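Local atomic coordinates of sialidase B (Streptococcus pneumoniae serotype 4, PDB entry 4XJW), a protein that removes terminal sialic acids from oligosaccharides, glycoproteins and glycolipids by cleaving alpha-(2->3), alpha-(2->6) and alpha-(2->8) glycosidic linkages. Residues L590-E594 and D595-D599; P403-V406 and F407-D410; N338-N341 and D342-T346; F413-P417 and T418-A422. The protein carries 1 engineered substitution. One frame throughout, in Å; residues are numbered along the deposited sequence.

Contact 1 of 4, residues L590-E594 and D595-D599; sequences LVNKE and DDSID
Leu590 faces Asp599 across an antiparallel hydrogen-bonded pair: Leu590 N gives its hydrogen to Asp599 O, and Asp599 N returns one to Leu590 O at 2.9 Å. The Leu590 side chain, on the face it shares with Asp599, packs on the loop at Ile564, Asp565 and Lys567. Val591 opposes Ile598 in the non-hydrogen-bonded pair that follows, and on that face of the sheet Val591 CG2 packs against Ile598 CG1 at 4.2 Å; Val591 also touches Leu509 of strand 504-510, and Ile598 touches Phe517 of strand 513-518. The ladder belongs to a beta hairpin, strands 584-592 and 597-605, which supplies the third and the outermost fourth strand of a four-stranded antiparallel sheet such as forms a blade of the sialidase beta-propeller. Asn592 N is held by Ser597 O at 2.7 Å, approaching nearly along the C=O axis. With CG anti to the backbone N (chi1 -172°), the Asn592 side chain runs forward and its OD1 takes Glu594 N at 3.1 Å, an Asx turn. Asn592 CB lies 3.4 Å from Ser597 OG, and the amide is turned 68° from the Asp595 carboxylate plane. Lys593 reaches outward to a salt bridge with Glu568. Glu594 OE1 comes within 3.9 Å of Asp595 OD2, two like charges close together on the exposed turn. Asp595 makes a second Asx turn, its OD1 accepting Ser597 OG at 2.8 Å and Ser597 N, both from the same face of the carboxylate, while the buried Asp596 bridges to Arg531 and Arg510.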
loop_
_atom_site.group_PDB
_atom_site.type_symbol
_atom_site.label_atom_id
_atom_site.label_comp_id
_atom_site.label_asym_id
_atom_site.label_seq_id
_atom_site.Cartn_x
_atom_site.Cartn_y
_atom_site.Cartn_z
ATOM N N LEU A 590 23.039 -16.645 -2.030
ATOM C CA LEU A 590 23.321 -18.068 -1.839
ATOM C C LEU A 590 24.049 -18.278 -0.516
ATOM O O LEU A 590 24.972 -17.521 -0.180
ATOM C CB LEU A 590 24.171 -18.602 -2.988
ATOM C CG LEU A 590 23.667 -18.298 -4.396
ATOM C CD1 LEU A 590 24.517 -18.992 -5.443
ATOM C CD2 LEU A 590 22.207 -18.691 -4.542
ATOM N N VAL A 591 23.631 -19.293 0.235
ATOM C CA VAL A 591 24.175 -19.541 1.564
ATOM C C VAL A 591 25.459 -20.364 1.507
ATOM O O VAL A 591 25.513 -21.412 0.858
ATOM C CB VAL A 591 23.147 -20.257 2.477
ATOM C CG1 VAL A 591 23.738 -20.513 3.853
ATOM C CG2 VAL A 591 21.871 -19.433 2.588
ATOM N N ASN A 592 26.486 -19.859 2.180
ATOM C CA ASN A 592 27.722 -20.593 2.402
ATOM C C ASN A 592 27.522 -21.487 3.624
ATOM O O ASN A 592 27.422 -20.993 4.748
ATOM C CB ASN A 592 28.870 -19.607 2.634
ATOM C CG ASN A 592 30.229 -20.283 2.692
ATOM O OD1 ASN A 592 30.328 -21.496 2.865
ATOM N ND2 ASN A 592 31.288 -19.493 2.548
ATOM N N LYS A 593 27.460 -22.799 3.403
ATOM C CA LYS A 593 27.172 -23.748 4.480
ATOM C C LYS A 593 28.255 -23.781 5.563
ATOM O O LYS A 593 28.038 -24.306 6.652
ATOM C CB LYS A 593 26.949 -25.151 3.915
ATOM C CG LYS A 593 25.804 -25.243 2.920
ATOM C CD LYS A 593 24.461 -24.897 3.563
ATOM C CE LYS A 593 24.021 -25.963 4.555
ATOM N NZ LYS A 593 22.654 -25.697 5.103
ATOM N N GLU A 594 29.411 -23.205 5.253
ATOM C CA GLU A 594 30.529 -23.117 6.185
ATOM C C GLU A 594 30.132 -22.367 7.453
ATOM O O GLU A 594 30.357 -22.839 8.572
ATOM C CB GLU A 594 31.671 -22.360 5.508
ATOM C CG GLU A 594 33.077 -22.684 5.974
ATOM C CD GLU A 594 34.103 -21.745 5.351
ATOM O OE1 GLU A 594 33.729 -20.602 5.010
ATOM O OE2 GLU A 594 35.274 -22.153 5.197
ATOM N N ASP A 595 29.537 -21.193 7.265
ATOM C CA ASP A 595 29.353 -20.239 8.350
ATOM C C ASP A 595 28.010 -19.518 8.269
ATOM O O ASP A 595 27.809 -18.494 8.929
ATOM C CB ASP A 595 30.469 -19.200 8.299
ATOM C CG ASP A 595 30.625 -18.585 6.918
ATOM O OD1 ASP A 595 29.793 -18.883 6.028
ATOM O OD2 ASP A 595 31.574 -17.798 6.720
ATOM N N ASP A 596 27.111 -20.048 7.443
ATOM C CA ASP A 596 25.790 -19.457 7.240
ATOM C C ASP A 596 25.847 -18.040 6.669
ATOM O O ASP A 596 24.868 -17.299 6.742
ATOM C CB ASP A 596 24.973 -19.475 8.539
ATOM C CG ASP A 596 24.627 -20.876 8.996
ATOM O OD1 ASP A 596 24.205 -21.688 8.151
ATOM O OD2 ASP A 596 24.777 -21.158 10.203
ATOM N N SER A 597 26.987 -17.656 6.107
ATOM C CA SER A 597 27.066 -16.363 5.439
ATOM C C SER A 597 26.363 -16.450 4.084
ATOM O O SER A 597 26.139 -17.547 3.554
ATOM C CB SER A 597 28.517 -15.894 5.273
ATOM O OG SER A 597 29.210 -16.683 4.327
ATOM N N ILE A 598 26.006 -15.290 3.534
ATOM C CA ILE A 598 25.247 -15.221 2.291
ATOM C C ILE A 598 25.947 -14.358 1.249
ATOM O O ILE A 598 26.301 -13.201 1.523
ATOM C CB ILE A 598 23.835 -14.636 2.537
ATOM C CG1 ILE A 598 23.063 -15.482 3.552
ATOM C CG2 ILE A 598 23.066 -14.517 1.227
ATOM C CD1 ILE A 598 21.667 -14.954 3.866
ATOM N N ASP A 599 26.159 -14.926 0.064
ATOM C CA ASP A 599 26.703 -14.183 -1.068
ATOM C C ASP A 599 25.568 -13.660 -1.937
ATOM O O ASP A 599 24.900 -14.433 -2.627
ATOM C CB ASP A 599 27.635 -15.069 -1.902
ATOM C CG ASP A 599 27.972 -14.457 -3.252
ATOM O OD1 ASP A 599 28.142 -13.218 -3.333
ATOM O OD2 ASP A 599 28.066 -15.221 -4.236
#

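Contact 2 of 4, residues P403-V406 and F407-D410; sequences PMNV and FYKD
Phe407 meets Asn405 first, through its backbone: Phe407 N donates to Asn405 OD1 at 2.9 Å, in the carbonyl plane and on a lone pair, with an N-H...O angle of 163°. The same oxygen lies at the edge of the Phe407 ring, 3.4 Å from CD1, and Val406 CG2 approaches CD1 obliquely at 3.9 Å. Tyr408 adds a ring contact of its own. Its N closes a type I beta turn by bonding to Asn405 O, and its ring folds back so that Asn405 CB stands over its centre. This CH-pi contact is close, 3.2 Å from carbon to centroid and only 8° off the ring normal. With CG of Asn405 anti to the backbone N, chi1 -169° carries the amide forward, and OD1 reaches Phe407 N. The phenol end of Tyr408 is tied down twice more: OH bonds to the backbone N of Asn261, and a hydrogen bond of 2.6 Å joins Tyr408 OH to a water, the same water donating to Pro403 O. A second water donates to both Val406 O and Tyr408 O. Beyond the turn, the Asp410 carboxylate is hydrogen-bonded to Tyr384 and His397. One asparagine thus serves the loop between strands 400-403 and 413-414 with three different parts: its backbone carbonyl closes the turn, its side-chain oxygen accepts the N-H two residues on in this buried setting, and its CB-H, probably made slightly more acidic by the adjacent amide, meets the electron-rich ring face.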
loop_
_atom_site.group_PDB
_atom_site.type_symbol
_atom_site.label_atom_id
_atom_site.label_comp_id
_atom_site.label_asym_id
_atom_site.label_seq_id
_atom_site.Cartn_x
_atom_site.Cartn_y
_atom_site.Cartn_z
ATOM N N PRO A 403 -22.812 -0.761 17.385
ATOM C CA PRO A 403 -22.477 -1.155 18.758
ATOM C C PRO A 403 -21.348 -0.332 19.350
ATOM O O PRO A 403 -20.375 -0.033 18.655
ATOM C CB PRO A 403 -22.015 -2.606 18.599
ATOM C CG PRO A 403 -22.756 -3.091 17.418
ATOM C CD PRO A 403 -22.854 -1.927 16.483
ATOM N N MET A 404 -21.478 0.011 20.628
ATOM C CA MET A 404 -20.478 0.813 21.325
ATOM C C MET A 404 -19.249 -0.035 21.586
ATOM O O MET A 404 -19.341 -1.085 22.215
ATOM C CB MET A 404 -21.046 1.335 22.649
ATOM C CG MET A 404 -20.049 2.103 23.518
ATOM S SD MET A 404 -20.811 2.580 25.079
ATOM C CE MET A 404 -22.007 3.783 24.491
ATOM N N ASN A 405 -18.101 0.428 21.102
ATOM C CA ASN A 405 -16.841 -0.295 21.256
ATOM C C ASN A 405 -15.883 0.528 22.113
ATOM O O ASN A 405 -15.812 1.751 21.975
ATOM C CB ASN A 405 -16.243 -0.569 19.871
ATOM C CG ASN A 405 -15.082 -1.538 19.909
ATOM O OD1 ASN A 405 -14.038 -1.247 20.478
ATOM N ND2 ASN A 405 -15.254 -2.693 19.283
ATOM N N VAL A 406 -15.129 -0.140 22.987
ATOM C CA VAL A 406 -14.243 0.565 23.906
ATOM C C VAL A 406 -13.087 1.281 23.201
ATOM O O VAL A 406 -12.390 2.087 23.814
ATOM C CB VAL A 406 -13.686 -0.357 25.020
ATOM C CG1 VAL A 406 -14.812 -0.890 25.886
ATOM C CG2 VAL A 406 -12.853 -1.494 24.421
ATOM N N PHE A 407 -12.894 0.987 21.916
ATOM C CA PHE A 407 -11.887 1.677 21.114
ATOM C C PHE A 407 -12.406 2.953 20.436
ATOM O O PHE A 407 -11.654 3.650 19.746
ATOM C CB PHE A 407 -11.313 0.708 20.068
ATOM C CG PHE A 407 -10.301 -0.255 20.634
ATOM C CD1 PHE A 407 -10.706 -1.456 21.198
ATOM C CD2 PHE A 407 -8.948 0.053 20.609
ATOM C CE1 PHE A 407 -9.770 -2.340 21.724
ATOM C CE2 PHE A 407 -8.005 -0.823 21.147
ATOM C CZ PHE A 407 -8.419 -2.013 21.691
ATOM N N TYR A 408 -13.678 3.279 20.661
ATOM C CA TYR A 408 -14.326 4.375 19.944
ATOM C C TYR A 408 -14.317 5.689 20.721
ATOM O O TYR A 408 -14.289 5.697 21.955
ATOM C CB TYR A 408 -15.784 4.047 19.622
ATOM C CG TYR A 408 -16.026 2.922 18.644
ATOM C CD1 TYR A 408 -14.979 2.276 17.995
ATOM C CD2 TYR A 408 -17.322 2.515 18.366
ATOM C CE1 TYR A 408 -15.232 1.245 17.089
ATOM C CE2 TYR A 408 -17.578 1.498 17.477
ATOM C CZ TYR A 408 -16.537 0.862 16.844
ATOM O OH TYR A 408 -16.842 -0.161 15.962
ATOM N N LYS A 409 -14.387 6.786 19.979
ATOM C CA LYS A 409 -14.390 8.127 20.567
ATOM C C LYS A 409 -15.645 8.352 21.412
ATOM O O LYS A 409 -15.582 8.984 22.462
ATOM C CB LYS A 409 -14.310 9.170 19.456
ATOM C CG LYS A 409 -14.496 10.610 19.919
ATOM C CD LYS A 409 -14.400 11.548 18.728
ATOM C CE LYS A 409 -14.586 12.997 19.137
ATOM N NZ LYS A 409 -14.490 13.922 17.970
ATOM N N ASP A 410 -16.770 7.798 20.969
ATOM C CA ASP A 410 -18.059 8.058 21.613
ATOM C C ASP A 410 -18.420 7.078 22.735
ATOM O O ASP A 410 -19.518 7.153 23.298
ATOM C CB ASP A 410 -19.187 8.063 20.571
ATOM C CG ASP A 410 -19.128 9.254 19.628
ATOM O OD1 ASP A 410 -18.160 10.043 19.680
ATOM O OD2 ASP A 410 -20.072 9.382 18.810
HETATM O O HOH W 1 -19.083 -1.374 16.515
HETATM O O HOH W 2 -11.886 4.697 23.046
#

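Contact 3 of 4, residues N338-N341 and D342-T346; sequences NGDN and DFRYT
Asp340 stretches across the bend toward Arg344 and Tyr345, and its OD2 is the atom that does the touching. It lies 3.4 Å from Arg344 CD, against the aliphatic part of the arginine, and 3.8 Å from Tyr345 CE1, at the edge of the phenol ring. The two flat partners are turned very differently: the Asp340 carboxylate stands nearly square to the guanidinium, the planes 86° apart, but within 17° of the Tyr345 ring plane. The guanidinium is directed instead at Asp342. A bend at chi3 (72°) swings it round so that NH1 donates to Asp342 OD2 at 3.0 Å, a salt bridge that uses the syn lone pair and lies close to the guanidinium plane. Water completes what Asp340 does not reach directly. One molecule donates to Asp340 OD2 at 2.7 Å and to Asp342 O while accepting from Arg344 N; another donates to the same OD2 and is hydrogen-bonded to Tyr345 OH. This is the connection between the antiparallel strands 330-337 and 345-347, at the surface, and the Tyr345 ring also packs edge-to-face with Phe413. The backbone N of Asp342 is buried with no partner. The chemistry divides the two carboxylates: Asp342 takes the direct ion pair, whereas OD2 of Asp340 receives hydrogen bonds from two waters, and Arg344 NE, 4.3 Å from that OD2 and beyond salt-bridge distance, would probably still stabilise its negative charge.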
loop_
_atom_site.group_PDB
_atom_site.type_symbol
_atom_site.label_atom_id
_atom_site.label_comp_id
_atom_site.label_asym_id
_atom_site.label_seq_id
_atom_site.Cartn_x
_atom_site.Cartn_y
_atom_site.Cartn_z
ATOM N N ASN A 338 -16.771 7.851 31.068
ATOM C CA ASN A 338 -16.994 9.243 30.694
ATOM C C ASN A 338 -17.272 10.107 31.924
ATOM O O ASN A 338 -18.087 9.744 32.773
ATOM C CB ASN A 338 -18.138 9.362 29.692
ATOM C CG ASN A 338 -18.159 10.711 28.994
ATOM O OD1 ASN A 338 -17.171 11.449 29.002
ATOM N ND2 ASN A 338 -19.286 11.035 28.382
ATOM N N GLY A 339 -16.577 11.233 32.020
ATOM C CA GLY A 339 -16.687 12.090 33.188
ATOM C C GLY A 339 -15.492 11.990 34.121
ATOM O O GLY A 339 -15.117 12.970 34.769
ATOM N N ASP A 340 -14.893 10.804 34.193
ATOM C CA ASP A 340 -13.699 10.585 35.007
ATOM C C ASP A 340 -12.456 11.112 34.289
ATOM O O ASP A 340 -12.383 11.080 33.058
ATOM C CB ASP A 340 -13.516 9.088 35.297
ATOM C CG ASP A 340 -14.650 8.495 36.107
ATOM O OD1 ASP A 340 -15.654 9.200 36.347
ATOM O OD2 ASP A 340 -14.546 7.308 36.493
ATOM N N ASN A 341 -11.475 11.587 35.055
ATOM C CA ASN A 341 -10.192 11.988 34.481
ATOM C C ASN A 341 -9.123 10.917 34.657
ATOM O O ASN A 341 -8.003 11.054 34.163
ATOM C CB ASN A 341 -9.713 13.316 35.072
ATOM C CG ASN A 341 -10.342 14.518 34.391
ATOM O OD1 ASN A 341 -10.683 14.468 33.210
ATOM N ND2 ASN A 341 -10.496 15.608 35.135
ATOM N N ASP A 342 -9.479 9.854 35.369
ATOM C CA ASP A 342 -8.575 8.733 35.591
ATOM C C ASP A 342 -9.204 7.422 35.118
ATOM O O ASP A 342 -10.398 7.368 34.802
ATOM C CB ASP A 342 -8.196 8.645 37.071
ATOM C CG ASP A 342 -9.389 8.844 37.991
ATOM O OD1 ASP A 342 -10.424 9.364 37.518
ATOM O OD2 ASP A 342 -9.290 8.488 39.186
ATOM N N PHE A 343 -8.393 6.370 35.060
ATOM C CA PHE A 343 -8.880 5.049 34.686
ATOM C C PHE A 343 -9.226 4.251 35.934
ATOM O O PHE A 343 -8.352 3.665 36.574
ATOM C CB PHE A 343 -7.829 4.320 33.844
ATOM C CG PHE A 343 -7.742 4.816 32.436
ATOM C CD1 PHE A 343 -7.159 6.049 32.151
ATOM C CD2 PHE A 343 -8.269 4.065 31.390
ATOM C CE1 PHE A 343 -7.089 6.514 30.852
ATOM C CE2 PHE A 343 -8.204 4.528 30.090
ATOM C CZ PHE A 343 -7.613 5.751 29.815
ATOM N N ARG A 344 -10.507 4.238 36.277
ATOM C CA ARG A 344 -10.956 3.653 37.536
ATOM C C ARG A 344 -11.550 2.253 37.373
ATOM O O ARG A 344 -12.095 1.683 38.326
ATOM C CB ARG A 344 -11.948 4.604 38.226
ATOM C CG ARG A 344 -11.335 5.968 38.560
ATOM C CD ARG A 344 -12.357 7.001 39.034
ATOM N NE ARG A 344 -12.859 6.727 40.380
ATOM C CZ ARG A 344 -12.334 7.225 41.499
ATOM N NH1 ARG A 344 -11.276 8.025 41.445
ATOM N NH2 ARG A 344 -12.864 6.916 42.677
ATOM N N TYR A 345 -11.409 1.686 36.173
ATOM C CA TYR A 345 -12.012 0.393 35.856
ATOM C C TYR A 345 -11.049 -0.570 35.154
ATOM O O TYR A 345 -10.076 -0.149 34.518
ATOM C CB TYR A 345 -13.267 0.584 34.997
ATOM C CG TYR A 345 -14.323 1.452 35.645
ATOM C CD1 TYR A 345 -14.284 2.836 35.521
ATOM C CD2 TYR A 345 -15.354 0.885 36.386
ATOM C CE1 TYR A 345 -15.241 3.635 36.123
ATOM C CE2 TYR A 345 -16.317 1.670 36.984
ATOM C CZ TYR A 345 -16.255 3.045 36.850
ATOM O OH TYR A 345 -17.220 3.826 37.449
ATOM N N THR A 346 -11.327 -1.863 35.295
ATOM C CA THR A 346 -10.625 -2.904 34.552
ATOM C C THR A 346 -11.634 -3.888 33.989
ATOM O O THR A 346 -12.747 -4.025 34.510
ATOM C CB THR A 346 -9.623 -3.691 35.423
ATOM O OG1 THR A 346 -10.276 -4.161 36.613
ATOM C CG2 THR A 346 -8.436 -2.829 35.796
HETATM O O HOH W 3 -12.762 5.964 34.979
HETATM O O HOH W 4 -16.550 6.311 37.755
#

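Contact 4 of 4, residues F413-P417 and T418-A422; sequences FKVTP and TNYIA
Tyr420 OH donates to the backbone oxygen of Thr416 at 2.9 Å, and this bond is the centre of the contact. The hydroxyl meets the oxygen at a C=O...O angle of 118°, tilted 18° from the carbonyl plane, and Thr416 O in turn lies at the edge of the tyrosine ring. The oxygen is shared. Thr418 N reaches it at 2.8 Å from above the carbonyl plane, through a bent bond that closes an inverse gamma turn centred on Pro417. One carbonyl therefore takes up both the tight turn and a side chain arriving from the strand that follows.

Around this pair the packing is mostly methyl and methine. The phenol oxygen of Tyr420 sits 3.4 Å from Thr416 CB and 3.7 Å from Val415 CB, and Val415 CG2 approaches the ring obliquely. Thr416 and Thr418 lie side by side and point the same way, their CG2 methyls 3.9 Å apart. The hydroxyl of Thr418, anti to the backbone N (chi1 -169°), turns from this methyl pair to bond with Asn318 O.

Farther out, Val415 packs on Leu333 and Leu335 of strand 330-337 and on Val406, while Thr416 packs on Lys334 of the same strand. Tyr420 rests against Leu438 and is joined through its backbone to Val307. The contact thus spans the passage from strand 413-414, which pairs with 330-337 in the ten-stranded sheet, to strand 420-426, which lies between 301-308 and 437-438 in the eight-stranded mixed sheet.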
loop_
_atom_site.group_PDB
_atom_site.type_symbol
_atom_site.label_atom_id
_atom_site.label_comp_id
_atom_site.label_asym_id
_atom_site.label_seq_id
_atom_site.Cartn_x
_atom_site.Cartn_y
_atom_site.Cartn_z
ATOM N N PHE A 413 -17.148 3.783 28.046
ATOM C CA PHE A 413 -15.897 3.299 28.609
ATOM C C PHE A 413 -14.832 3.270 27.518
ATOM O O PHE A 413 -15.067 2.728 26.438
ATOM C CB PHE A 413 -16.082 1.892 29.185
ATOM C CG PHE A 413 -16.879 1.858 30.448
ATOM C CD1 PHE A 413 -16.285 2.153 31.662
ATOM C CD2 PHE A 413 -18.224 1.517 30.420
ATOM C CE1 PHE A 413 -17.020 2.122 32.837
ATOM C CE2 PHE A 413 -18.967 1.475 31.591
ATOM C CZ PHE A 413 -18.360 1.776 32.798
ATOM N N LYS A 414 -13.673 3.857 27.797
ATOM C CA LYS A 414 -12.617 3.990 26.793
ATOM C C LYS A 414 -11.292 3.391 27.253
ATOM O O LYS A 414 -10.928 3.489 28.428
ATOM C CB LYS A 414 -12.449 5.467 26.407
ATOM C CG LYS A 414 -13.624 5.967 25.576
ATOM C CD LYS A 414 -13.603 7.474 25.382
ATOM C CE LYS A 414 -12.734 7.892 24.223
ATOM N NZ LYS A 414 -12.977 9.330 23.868
ATOM N N VAL A 415 -10.577 2.758 26.325
ATOM C CA VAL A 415 -9.260 2.212 26.626
ATOM C C VAL A 415 -8.211 3.315 26.646
ATOM O O VAL A 415 -8.443 4.429 26.170
ATOM C CB VAL A 415 -8.844 1.127 25.610
ATOM C CG1 VAL A 415 -9.833 -0.022 25.633
ATOM C CG2 VAL A 415 -8.755 1.707 24.212
ATOM N N THR A 416 -7.051 2.994 27.204
ATOM C CA THR A 416 -5.918 3.907 27.208
ATOM C C THR A 416 -5.553 4.301 25.776
ATOM O O THR A 416 -5.510 3.442 24.895
ATOM C CB THR A 416 -4.704 3.229 27.876
ATOM O OG1 THR A 416 -5.035 2.870 29.229
ATOM C CG2 THR A 416 -3.495 4.126 27.865
ATOM N N PRO A 417 -5.339 5.604 25.526
ATOM C CA PRO A 417 -4.980 6.090 24.186
ATOM C C PRO A 417 -3.546 5.736 23.847
ATOM O O PRO A 417 -2.671 6.588 23.850
ATOM C CB PRO A 417 -5.135 7.612 24.306
ATOM C CG PRO A 417 -4.879 7.879 25.768
ATOM C CD PRO A 417 -5.521 6.717 26.477
ATOM N N THR A 418 -3.314 4.462 23.554
ATOM C CA THR A 418 -1.983 3.997 23.195
ATOM C C THR A 418 -2.155 2.917 22.144
ATOM O O THR A 418 -3.283 2.582 21.801
ATOM C CB THR A 418 -1.227 3.450 24.430
ATOM O OG1 THR A 418 0.156 3.238 24.107
ATOM C CG2 THR A 418 -1.857 2.151 24.929
ATOM N N ASN A 419 -1.055 2.377 21.629
ATOM C CA ASN A 419 -1.148 1.324 20.607
ATOM C C ASN A 419 -1.120 -0.078 21.206
ATOM O O ASN A 419 -0.433 -0.332 22.208
ATOM C CB ASN A 419 -0.022 1.470 19.588
ATOM C CG ASN A 419 1.339 1.450 20.241
ATOM O OD1 ASN A 419 1.697 2.388 20.956
ATOM N ND2 ASN A 419 2.104 0.380 20.012
ATOM N N TYR A 420 -1.863 -0.990 20.577
ATOM C CA TYR A 420 -1.952 -2.377 21.021
ATOM C C TYR A 420 -1.641 -3.320 19.862
ATOM O O TYR A 420 -1.579 -2.889 18.712
ATOM C CB TYR A 420 -3.357 -2.698 21.545
ATOM C CG TYR A 420 -3.849 -1.787 22.648
ATOM C CD1 TYR A 420 -4.352 -0.518 22.363
ATOM C CD2 TYR A 420 -3.822 -2.202 23.975
ATOM C CE1 TYR A 420 -4.808 0.310 23.373
ATOM C CE2 TYR A 420 -4.273 -1.380 24.988
ATOM C CZ TYR A 420 -4.759 -0.129 24.681
ATOM O OH TYR A 420 -5.207 0.688 25.695
ATOM N N ILE A 421 -1.460 -4.600 20.170
ATOM C CA ILE A 421 -1.394 -5.635 19.136
ATOM C C ILE A 421 -2.560 -6.578 19.350
ATOM O O ILE A 421 -2.828 -6.979 20.482
ATOM C CB ILE A 421 -0.078 -6.439 19.188
ATOM C CG1 ILE A 421 1.117 -5.527 18.932
ATOM C CG2 ILE A 421 -0.079 -7.569 18.147
ATOM C CD1 ILE A 421 2.470 -6.246 18.969
ATOM N N ALA A 422 -3.262 -6.919 18.273
ATOM C CA ALA A 422 -4.339 -7.902 18.369
ATOM C C ALA A 422 -4.075 -9.043 17.421
ATOM O O ALA A 422 -3.304 -8.892 16.480
ATOM C CB ALA A 422 -5.668 -7.277 18.066
#

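How the contacts relate
From the N terminus, contact 3 comes first, turning the chain between strands 330-337 and 345-347. Contact 2 then forms the loop between strands 400-403 and 413-414, and contact 4 follows at once, carrying the chain on to strand 420-426. Contact 1, at the tip of hairpin 584-605, comes last. All four are in series; none nests or crosses. Contacts 2 and 4 touch, with probable hydrogen bonds from Lys414 NZ to Lys409 O and Val415 N to Val406 O, and Phe343 of contact 3 packs on Lys414 to Thr416. These three form one neighbourhood, whereas contact 1 lies apart, its centre about 43 Å from that of contact 4.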